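Local coordinates for uncharacterized protein (Pseudomonas aeruginosa, PDB 4O5P) that probably hydrolyses membrane phospholipids of rival bacteria as an effector delivered by the type VI secretion system, at residues V122-P131 with S521-Q529; G142-L153 with E242-L253. All blocks are in the same frame, centred on the assembly; numbering follows the deposited sequence.

Contact 1. Residues V122-P131 with S521-Q529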
loop_
_atom_site.group_PDB
_atom_site.type_symbol
_atom_site.label_atom_id
_atom_site.label_comp_id
_atom_site.label_asym_id
_atom_site.label_seq_id
_atom_site.Cartn_x
_atom_site.Cartn_y
_atom_site.Cartn_z
ATOM N N VAL A 122 3.212 13.712 5.342
ATOM C CA VAL A 122 2.517 14.982 5.196
ATOM C C VAL A 122 2.041 15.242 3.745
ATOM O O VAL A 122 2.775 14.984 2.772
ATOM C CB VAL A 122 3.414 16.128 5.714
ATOM C CG1 VAL A 122 2.918 17.461 5.247
ATOM C CG2 VAL A 122 3.499 16.080 7.252
ATOM N N PHE A 123 0.804 15.727 3.618
ATOM C CA PHE A 123 0.208 16.058 2.331
ATOM C C PHE A 123 -0.611 17.336 2.501
ATOM O O PHE A 123 -1.778 17.279 2.911
ATOM C CB PHE A 123 -0.713 14.930 1.858
ATOM C CG PHE A 123 -1.041 14.981 0.378
ATOM C CD1 PHE A 123 -0.490 15.962 -0.442
ATOM C CD2 PHE A 123 -1.916 14.057 -0.184
ATOM C CE1 PHE A 123 -0.793 16.010 -1.798
ATOM C CE2 PHE A 123 -2.223 14.102 -1.541
ATOM C CZ PHE A 123 -1.664 15.088 -2.344
ATOM N N PRO A 124 0.004 18.488 2.203
ATOM C CA PRO A 124 -0.633 19.799 2.424
ATOM C C PRO A 124 -1.935 19.943 1.643
ATOM O O PRO A 124 -2.878 20.521 2.170
ATOM C CB PRO A 124 0.412 20.789 1.903
ATOM C CG PRO A 124 1.730 20.054 2.037
ATOM C CD PRO A 124 1.399 18.612 1.737
ATOM N N ASP A 125 -1.986 19.384 0.434
ATOM C CA ASP A 125 -3.148 19.509 -0.447
ATOM C C ASP A 125 -4.442 18.946 0.149
ATOM O O ASP A 125 -5.543 19.334 -0.263
ATOM C CB ASP A 125 -2.881 18.838 -1.807
ATOM C CG ASP A 125 -1.757 19.502 -2.582
ATOM O OD1 ASP A 125 -0.813 20.022 -1.940
ATOM O OD2 ASP A 125 -1.809 19.495 -3.838
ATOM N N ILE A 126 -4.306 18.025 1.098
ATOM C CA ILE A 126 -5.457 17.450 1.795
ATOM C C ILE A 126 -5.423 17.821 3.286
ATOM O O ILE A 126 -6.121 17.224 4.113
ATOM C CB ILE A 126 -5.521 15.920 1.623
ATOM C CG1 ILE A 126 -4.244 15.262 2.153
ATOM C CG2 ILE A 126 -5.769 15.554 0.140
ATOM C CD1 ILE A 126 -4.417 13.789 2.477
ATOM N N LYS A 127 -4.592 18.811 3.598
ATOM C CA LYS A 127 -4.416 19.336 4.962
ATOM C C LYS A 127 -3.992 18.292 5.992
ATOM O O LYS A 127 -4.384 18.364 7.158
ATOM C CB LYS A 127 -5.660 20.097 5.429
ATOM C CG LYS A 127 -5.912 21.366 4.624
ATOM C CD LYS A 127 -7.141 22.117 5.115
ATOM C CE LYS A 127 -8.399 21.375 4.753
ATOM N NZ LYS A 127 -9.541 22.321 4.649
ATOM N N GLU A 128 -3.199 17.317 5.545
ATOM C CA GLU A 128 -2.607 16.328 6.433
ATOM C C GLU A 128 -1.251 16.892 6.798
ATOM O O GLU A 128 -0.303 16.796 6.013
ATOM C CB GLU A 128 -2.444 14.998 5.702
ATOM C CG GLU A 128 -1.931 13.844 6.566
ATOM C CD GLU A 128 -2.224 12.497 5.929
ATOM O OE1 GLU A 128 -3.286 12.382 5.268
ATOM O OE2 GLU A 128 -1.404 11.563 6.070
ATOM N N PHE A 129 -1.153 17.493 7.978
ATOM C CA PHE A 129 0.054 18.234 8.328
ATOM C C PHE A 129 1.026 17.502 9.254
ATOM O O PHE A 129 2.143 17.969 9.486
ATOM C CB PHE A 129 -0.325 19.609 8.874
ATOM C CG PHE A 129 -0.937 20.510 7.838
ATOM C CD1 PHE A 129 -0.243 20.806 6.673
ATOM C CD2 PHE A 129 -2.194 21.064 8.026
ATOM C CE1 PHE A 129 -0.790 21.651 5.701
ATOM C CE2 PHE A 129 -2.747 21.904 7.069
ATOM C CZ PHE A 129 -2.040 22.197 5.899
ATOM N N THR A 130 0.609 16.355 9.778
ATOM C CA THR A 130 1.495 15.543 10.607
ATOM C C THR A 130 1.638 14.120 10.074
ATOM O O THR A 130 0.671 13.527 9.597
ATOM C CB THR A 130 1.037 15.484 12.091
ATOM O OG1 THR A 130 -0.376 15.269 12.157
ATOM C CG2 THR A 130 1.372 16.765 12.805
ATOM N N PRO A 131 2.853 13.568 10.159
ATOM C CA PRO A 131 3.085 12.165 9.801
ATOM C C PRO A 131 2.432 11.222 10.818
ATOM O O PRO A 131 2.016 11.690 11.876
ATOM C CB PRO A 131 4.613 12.042 9.837
ATOM C CG PRO A 131 5.078 13.139 10.715
ATOM C CD PRO A 131 4.095 14.263 10.545
ATOM N N SER A 521 8.167 19.669 13.947
ATOM C CA SER A 521 6.930 19.142 13.387
ATOM C C SER A 521 5.734 19.839 14.008
ATOM O O SER A 521 4.825 20.263 13.297
ATOM C CB SER A 521 6.834 17.633 13.618
ATOM O OG SER A 521 5.604 17.125 13.120
ATOM N N ARG A 522 5.728 19.960 15.334
ATOM C CA ARG A 522 4.628 20.673 15.983
ATOM C C ARG A 522 4.545 22.134 15.510
ATOM O O ARG A 522 3.444 22.680 15.335
ATOM C CB ARG A 522 4.753 20.590 17.507
ATOM C CG ARG A 522 4.503 19.199 18.086
ATOM C CD ARG A 522 4.981 19.112 19.536
ATOM N NE ARG A 522 4.860 17.757 20.071
ATOM C CZ ARG A 522 3.959 17.382 20.977
ATOM N NH1 ARG A 522 3.098 18.264 21.473
ATOM N NH2 ARG A 522 3.927 16.122 21.396
ATOM N N GLU A 523 5.705 22.756 15.287
ATOM C CA GLU A 523 5.746 24.108 14.729
ATOM C C GLU A 523 5.070 24.133 13.368
ATOM O O GLU A 523 4.223 24.992 13.096
ATOM C CB GLU A 523 7.189 24.593 14.563
ATOM C CG GLU A 523 7.865 25.106 15.836
ATOM C CD GLU A 523 9.360 25.354 15.639
ATOM O OE1 GLU A 523 9.800 25.513 14.477
ATOM O OE2 GLU A 523 10.093 25.385 16.651
ATOM N N TYR A 524 5.462 23.193 12.510
ATOM C CA TYR A 524 4.894 23.113 11.168
ATOM C C TYR A 524 3.384 22.947 11.196
ATOM O O TYR A 524 2.654 23.640 10.480
ATOM C CB TYR A 524 5.510 21.946 10.396
ATOM C CG TYR A 524 4.909 21.761 9.020
ATOM C CD1 TYR A 524 5.234 22.624 7.989
ATOM C CD2 TYR A 524 4.027 20.716 8.752
ATOM C CE1 TYR A 524 4.700 22.469 6.737
ATOM C CE2 TYR A 524 3.483 20.552 7.495
ATOM C CZ TYR A 524 3.830 21.437 6.491
ATOM O OH TYR A 524 3.304 21.301 5.234
ATOM N N ALA A 525 2.917 22.015 12.023
ATOM C CA ALA A 525 1.499 21.676 12.054
ATOM C C ALA A 525 0.662 22.836 12.599
ATOM O O ALA A 525 -0.335 23.235 11.985
ATOM C CB ALA A 525 1.273 20.410 12.865
ATOM N N ALA A 526 1.074 23.379 13.747
ATOM C CA ALA A 526 0.376 24.517 14.339
ATOM C C ALA A 526 0.370 25.732 13.403
ATOM O O ALA A 526 -0.630 26.458 13.314
ATOM C CB ALA A 526 0.989 24.868 15.690
ATOM N N ALA A 527 1.477 25.954 12.696
ATOM C CA ALA A 527 1.518 27.043 11.728
ATOM C C ALA A 527 0.503 26.811 10.612
ATOM O O ALA A 527 -0.502 27.525 10.521
ATOM C CB ALA A 527 2.908 27.196 11.154
ATOM N N GLN A 528 0.758 25.800 9.780
ATOM C CA GLN A 528 -0.125 25.485 8.648
ATOM C C GLN A 528 -1.606 25.403 9.034
ATOM O O GLN A 528 -2.488 25.638 8.209
ATOM C CB GLN A 528 0.314 24.189 7.967
ATOM C CG GLN A 528 1.726 24.231 7.440
ATOM C CD GLN A 528 1.968 25.402 6.512
ATOM O OE1 GLN A 528 1.153 25.690 5.633
ATOM N NE2 GLN A 528 3.093 26.092 6.704
ATOM N N GLN A 529 -1.872 25.072 10.290
ATOM C CA GLN A 529 -3.221 25.155 10.825
ATOM C C GLN A 529 -3.488 26.571 11.325
ATOM O O GLN A 529 -4.571 26.868 11.825
ATOM C CB GLN A 529 -3.403 24.133 11.948
ATOM C CG GLN A 529 -3.626 22.714 11.443
ATOM C CD GLN A 529 -3.166 21.662 12.431
ATOM O OE1 GLN A 529 -3.065 21.917 13.631
ATOM N NE2 GLN A 529 -2.869 20.469 11.924
HETATM O O HOH W 1 4.736 17.787 10.510
#
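Phe129 packs on the last turns of helix 507-528, joining the loop between strand 111-116 and helix 139-162 of the alpha/beta-hydrolase part to a helix of the C-terminal family region. Gln528 lays its CB over the middle of the Phe129 ring, a CH-pi contact 3.5 Å from the centroid and only 10° off the ring normal. On the opposite face of that ring sits CA of Lys127, from the loop itself. At the rim, the NE2 of Gln529 comes near the ring plane, 4.0 Å from Phe129 CD2. The Tyr524 ring stands at 75° to that of Phe129, CE2 lying 3.8 Å from Phe129 CD1. With CG anti to the nitrogen of its own residue (chi1 177°), Tyr524 reaches along the loop until OH lies 3.8 Å from Pro124 CG and 3.9 Å from Val122 CG1. The loop turns back on itself at a G1 beta bulge, with Lys127 and Glu128 both facing Phe123; Phe123 O accepts from Ile126 N and Glu128 N. No direct hydrogen bond joins the two segments. A water bridges them instead, donating to Phe129 O and accepting from Ser521 OG, each at 2.8 Å. Thr130 adds its methyl CG2, 3.6 Å from Ala525 CB.

Contact 2. Residues G142-L153 with E242-L253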
loop_
_atom_site.group_PDB
_atom_site.type_symbol
_atom_site.label_atom_id
_atom_site.label_comp_id
_atom_site.label_asym_id
_atom_site.label_seq_id
_atom_site.Cartn_x
_atom_site.Cartn_y
_atom_site.Cartn_z
ATOM N N GLY A 142 -6.107 7.489 3.134
ATOM C CA GLY A 142 -6.239 6.789 1.871
ATOM C C GLY A 142 -7.368 7.399 1.054
ATOM O O GLY A 142 -7.175 7.770 -0.117
ATOM N N GLU A 143 -8.546 7.506 1.668
ATOM C CA GLU A 143 -9.702 8.063 0.948
ATOM C C GLU A 143 -9.446 9.463 0.390
ATOM O O GLU A 143 -9.810 9.771 -0.752
ATOM C CB GLU A 143 -10.952 8.065 1.839
ATOM C CG GLU A 143 -12.122 8.853 1.260
ATOM C CD GLU A 143 -13.342 8.867 2.167
ATOM O OE1 GLU A 143 -13.221 9.285 3.340
ATOM O OE2 GLU A 143 -14.430 8.462 1.709
ATOM N N ASN A 144 -8.832 10.319 1.203
ATOM C CA ASN A 144 -8.515 11.680 0.774
ATOM C C ASN A 144 -7.516 11.704 -0.375
ATOM O O ASN A 144 -7.577 12.589 -1.238
ATOM C CB ASN A 144 -7.950 12.497 1.938
ATOM C CG ASN A 144 -8.968 12.752 3.026
ATOM O OD1 ASN A 144 -10.184 12.679 2.802
ATOM N ND2 ASN A 144 -8.477 13.058 4.221
ATOM N N ARG A 145 -6.585 10.752 -0.374
ATOM C CA ARG A 145 -5.635 10.636 -1.492
ATOM C C ARG A 145 -6.301 10.195 -2.810
ATOM O O ARG A 145 -6.004 10.734 -3.889
ATOM C CB ARG A 145 -4.481 9.699 -1.099
ATOM C CG ARG A 145 -3.549 10.347 -0.073
ATOM C CD ARG A 145 -2.520 9.359 0.498
ATOM N NE ARG A 145 -1.538 10.045 1.330
ATOM C CZ ARG A 145 -1.813 10.603 2.505
ATOM N NH1 ARG A 145 -3.053 10.571 2.999
ATOM N NH2 ARG A 145 -0.850 11.193 3.195
ATOM N N ILE A 146 -7.195 9.217 -2.719
ATOM C CA ILE A 146 -7.997 8.810 -3.878
ATOM C C ILE A 146 -8.800 10.002 -4.425
ATOM O O ILE A 146 -8.792 10.280 -5.626
ATOM C CB ILE A 146 -8.959 7.652 -3.504
ATOM C CG1 ILE A 146 -8.151 6.425 -3.069
ATOM C CG2 ILE A 146 -9.820 7.257 -4.688
ATOM C CD1 ILE A 146 -8.933 5.484 -2.190
ATOM N N ASN A 147 -9.462 10.729 -3.537
ATOM C CA ASN A 147 -10.287 11.850 -3.983
ATOM C C ASN A 147 -9.490 13.021 -4.563
ATOM O O ASN A 147 -9.926 13.660 -5.533
ATOM C CB ASN A 147 -11.265 12.280 -2.876
ATOM C CG ASN A 147 -12.396 11.269 -2.687
ATOM O OD1 ASN A 147 -12.811 10.627 -3.645
ATOM N ND2 ASN A 147 -12.877 11.106 -1.449
ATOM N N TRP A 148 -8.327 13.290 -3.974
ATOM C CA TRP A 148 -7.360 14.228 -4.535
ATOM C C TRP A 148 -7.040 13.800 -5.962
ATOM O O TRP A 148 -7.040 14.618 -6.882
ATOM C CB TRP A 148 -6.060 14.188 -3.718
ATOM C CG TRP A 148 -5.020 15.175 -4.182
ATOM C CD1 TRP A 148 -4.939 16.497 -3.835
ATOM C CD2 TRP A 148 -3.914 14.923 -5.060
ATOM N NE1 TRP A 148 -3.852 17.081 -4.446
ATOM C CE2 TRP A 148 -3.207 16.135 -5.205
ATOM C CE3 TRP A 148 -3.460 13.795 -5.755
ATOM C CZ2 TRP A 148 -2.076 16.250 -6.014
ATOM C CZ3 TRP A 148 -2.334 13.912 -6.552
ATOM C CH2 TRP A 148 -1.655 15.129 -6.677
ATOM N N GLY A 149 -6.783 12.505 -6.127
ATOM C CA GLY A 149 -6.501 11.932 -7.437
ATOM C C GLY A 149 -7.600 12.240 -8.428
ATOM O O GLY A 149 -7.327 12.756 -9.520
ATOM N N LEU A 150 -8.847 11.951 -8.045
ATOM C CA LEU A 150 -9.990 12.309 -8.884
ATOM C C LEU A 150 -10.005 13.804 -9.260
ATOM O O LEU A 150 -10.170 14.144 -10.433
ATOM C CB LEU A 150 -11.307 11.872 -8.230
ATOM C CG LEU A 150 -11.503 10.352 -8.184
ATOM C CD1 LEU A 150 -12.660 9.955 -7.278
ATOM C CD2 LEU A 150 -11.717 9.812 -9.603
ATOM N N VAL A 151 -9.779 14.676 -8.276
ATOM C CA VAL A 151 -9.736 16.121 -8.517
ATOM C C VAL A 151 -8.681 16.510 -9.550
ATOM O O VAL A 151 -8.922 17.391 -10.385
ATOM C CB VAL A 151 -9.515 16.912 -7.204
ATOM C CG1 VAL A 151 -9.363 18.411 -7.478
ATOM C CG2 VAL A 151 -10.662 16.655 -6.241
ATOM N N GLN A 152 -7.524 15.845 -9.518
ATOM C CA GLN A 152 -6.441 16.184 -10.448
ATOM C C GLN A 152 -6.826 16.044 -11.921
ATOM O O GLN A 152 -6.261 16.733 -12.784
ATOM C CB GLN A 152 -5.192 15.353 -10.161
ATOM C CG GLN A 152 -4.638 15.584 -8.780
ATOM C CD GLN A 152 -4.678 17.045 -8.388
ATOM O OE1 GLN A 152 -3.929 17.862 -8.924
ATOM N NE2 GLN A 152 -5.563 17.384 -7.469
ATOM N N LEU A 153 -7.777 15.154 -12.195
ATOM C CA LEU A 153 -8.303 14.954 -13.536
ATOM C C LEU A 153 -9.096 16.193 -13.953
ATOM O O LEU A 153 -9.012 16.675 -15.103
ATOM C CB LEU A 153 -9.232 13.740 -13.544
ATOM C CG LEU A 153 -8.690 12.340 -13.215
ATOM C CD1 LEU A 153 -9.757 11.308 -13.554
ATOM C CD2 LEU A 153 -7.398 12.029 -13.955
ATOM N N GLU A 242 -5.035 2.428 -3.141
ATOM C CA GLU A 242 -5.655 3.677 -3.547
ATOM C C GLU A 242 -5.885 3.715 -5.045
ATOM O O GLU A 242 -6.909 4.199 -5.490
ATOM C CB GLU A 242 -4.805 4.873 -3.140
ATOM C CG GLU A 242 -4.815 5.198 -1.641
ATOM C CD GLU A 242 -3.528 5.861 -1.240
ATOM O OE1 GLU A 242 -2.987 6.615 -2.075
ATOM O OE2 GLU A 242 -3.035 5.620 -0.117
ATOM N N ALA A 243 -4.933 3.222 -5.828
ATOM C CA ALA A 243 -5.109 3.210 -7.289
ATOM C C ALA A 243 -6.286 2.338 -7.687
ATOM O O ALA A 243 -7.057 2.679 -8.596
ATOM C CB ALA A 243 -3.866 2.745 -7.975
ATOM N N ARG A 244 -6.425 1.208 -7.021
ATOM C CA ARG A 244 -7.507 0.284 -7.358
ATOM C C ARG A 244 -8.874 0.853 -6.995
ATOM O O ARG A 244 -9.826 0.802 -7.797
ATOM C CB ARG A 244 -7.232 -1.076 -6.704
ATOM C CG ARG A 244 -5.970 -1.701 -7.304
ATOM C CD ARG A 244 -5.409 -2.883 -6.501
ATOM N NE ARG A 244 -6.247 -4.082 -6.545
ATOM C CZ ARG A 244 -5.810 -5.286 -6.199
ATOM N NH1 ARG A 244 -4.547 -5.432 -5.828
ATOM N NH2 ARG A 244 -6.618 -6.342 -6.230
ATOM N N ALA A 245 -8.965 1.431 -5.799
ATOM C CA ALA A 245 -10.195 2.119 -5.421
ATOM C C ALA A 245 -10.474 3.287 -6.373
ATOM O O ALA A 245 -11.601 3.474 -6.810
ATOM C CB ALA A 245 -10.122 2.591 -3.965
ATOM N N PHE A 246 -9.441 4.058 -6.707
ATOM C CA PHE A 246 -9.533 5.138 -7.693
ATOM C C PHE A 246 -10.144 4.648 -9.011
ATOM O O PHE A 246 -11.097 5.234 -9.523
ATOM C CB PHE A 246 -8.135 5.727 -7.924
ATOM C CG PHE A 246 -8.026 6.659 -9.107
ATOM C CD1 PHE A 246 -7.702 6.167 -10.377
ATOM C CD2 PHE A 246 -8.190 8.025 -8.943
ATOM C CE1 PHE A 246 -7.584 7.020 -11.453
ATOM C CE2 PHE A 246 -8.069 8.893 -10.020
ATOM C CZ PHE A 246 -7.767 8.390 -11.285
ATOM N N ALA A 247 -9.605 3.566 -9.554
ATOM C CA ALA A 247 -10.116 2.996 -10.799
ATOM C C ALA A 247 -11.604 2.664 -10.692
ATOM O O ALA A 247 -12.386 3.019 -11.592
ATOM C CB ALA A 247 -9.311 1.762 -11.197
ATOM N N ASN A 248 -12.002 1.998 -9.604
ATOM C CA ASN A 248 -13.433 1.724 -9.395
ATOM C C ASN A 248 -14.343 2.952 -9.212
ATOM O O ASN A 248 -15.418 3.038 -9.825
ATOM C CB ASN A 248 -13.645 0.732 -8.242
ATOM C CG ASN A 248 -13.372 -0.700 -8.663
ATOM O OD1 ASN A 248 -13.884 -1.162 -9.685
ATOM N ND2 ASN A 248 -12.527 -1.394 -7.906
ATOM N N TRP A 249 -13.945 3.887 -8.356
ATOM C CA TRP A 249 -14.711 5.128 -8.182
ATOM C C TRP A 249 -14.799 5.942 -9.487
ATOM O O TRP A 249 -15.800 6.621 -9.767
ATOM C CB TRP A 249 -14.111 5.977 -7.047
ATOM C CG TRP A 249 -14.167 5.299 -5.700
ATOM C CD1 TRP A 249 -14.662 4.043 -5.423
ATOM C CD2 TRP A 249 -13.712 5.832 -4.444
ATOM N NE1 TRP A 249 -14.540 3.777 -4.077
ATOM C CE2 TRP A 249 -13.956 4.851 -3.456
ATOM C CE3 TRP A 249 -13.126 7.042 -4.059
ATOM C CZ2 TRP A 249 -13.638 5.048 -2.107
ATOM C CZ3 TRP A 249 -12.809 7.238 -2.713
ATOM C CH2 TRP A 249 -13.058 6.239 -1.758
ATOM N N LEU A 250 -13.760 5.857 -10.304
ATOM C CA LEU A 250 -13.752 6.582 -11.558
ATOM C C LEU A 250 -14.732 5.911 -12.515
ATOM O O LEU A 250 -15.510 6.587 -13.210
ATOM C CB LEU A 250 -12.348 6.637 -12.137
ATOM C CG LEU A 250 -12.204 7.328 -13.493
ATOM C CD1 LEU A 250 -12.700 8.779 -13.420
ATOM C CD2 LEU A 250 -10.755 7.277 -13.939
ATOM N N GLN A 251 -14.710 4.582 -12.530
ATOM C CA GLN A 251 -15.619 3.843 -13.396
ATOM C C GLN A 251 -17.063 4.136 -13.030
ATOM O O GLN A 251 -17.892 4.382 -13.915
ATOM C CB GLN A 251 -15.368 2.343 -13.315
ATOM C CG GLN A 251 -16.183 1.566 -14.318
ATOM C CD GLN A 251 -16.077 0.070 -14.130
ATOM O OE1 GLN A 251 -15.850 -0.421 -13.014
ATOM N NE2 GLN A 251 -16.248 -0.672 -15.222
ATOM N N GLU A 252 -17.345 4.109 -11.730
ATOM C CA GLU A 252 -18.655 4.456 -11.198
ATOM C C GLU A 252 -19.077 5.870 -11.635
ATOM O O GLU A 252 -20.228 6.091 -12.023
ATOM C CB GLU A 252 -18.641 4.325 -9.659
ATOM C CG GLU A 252 -18.988 5.616 -8.912
ATOM C CD GLU A 252 -18.270 5.774 -7.562
ATOM O OE1 GLU A 252 -18.289 4.805 -6.744
ATOM O OE2 GLU A 252 -17.705 6.883 -7.324
ATOM N N LEU A 253 -18.140 6.818 -11.579
ATOM C CA LEU A 253 -18.443 8.210 -11.928
ATOM C C LEU A 253 -18.687 8.464 -13.419
ATOM O O LEU A 253 -19.411 9.398 -13.793
ATOM C CB LEU A 253 -17.301 9.111 -11.482
ATOM C CG LEU A 253 -17.401 9.651 -10.063
ATOM C CD1 LEU A 253 -16.034 10.106 -9.579
ATOM C CD2 LEU A 253 -18.388 10.803 -10.035
#
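Ile146 and Trp249 meet at about a right angle where helices 139-162 and 238-254 cross in the alpha/beta-hydrolase fold, with knobs-into-holes packing running both ways. The axes pass 9.3 Å apart at a crossing angle of -51°. Helix 238-254 follows what is probably the nucleophile elbow, whose pattern residues the side chain of Glu242 touches.

Ile146 is the first knob, seated among Glu242, Ala245, Phe246 and Trp249. Its two branches part company: CG2, anti to the backbone N, presses on Trp249 CE3 at 3.4 Å, while CG1, anti to the carbonyl carbon, carries CD1 to Ala245 CB at 3.6 Å. Trp249 in return enters the hole formed by Glu143, Ile146, Asn147 and Leu150, and its indole edge receives Glu143 CG and Leu150 CD1.

One turn along, Leu150 and Phe246 slide past each other in opposite directions, Leu150 CD2 lying 3.8 Å from Phe246 CE2. The Phe246 ring comes edge-on to the backbone at Gly149, where no side chain stands in its way, and CE2 approaches Gly149 C and lies 3.7 Å from Leu150 N. Leucines close this end: Leu153 CD1 meets Leu250 CD1 tip to tip at 3.9 Å, and the CD1 atoms of Leu150 and Leu253 also face each other tip to tip.

At the other end, Glu242 OE1 rests 3.6 Å from Arg145 CB, yet the Arg145 guanidinium leads off to Gly141 O and Glu128. Asn147 OD1, buried with no polar partner in the model, lies near the indole plane, 3.5 Å from Trp249 CZ3.

How the contacts relate
Contact 2 is core and almost wholly apolar, one helix locked against another; contact 1 lies farther out, partly buried, where a loop meets a helix end and a water supplies the polar link. Along the chain, contact 2 is nested inside the long loop that contact 1 closes. The two share helix 139-162 as a neighbour: the loop 122-131 packs against it through Phe123 and Ile126, Phe123 edge-to-face on Trp148, while Glu128 OE1 forms a salt bridge to Arg145 NH1 (2.9 Å) and Asp125 OD2 probably hydrogen-bonds with Trp148 NE1 (3.2 Å). That helix thus meets helix 238-254 on one flank and, through the loop, is tied to helix 507-528.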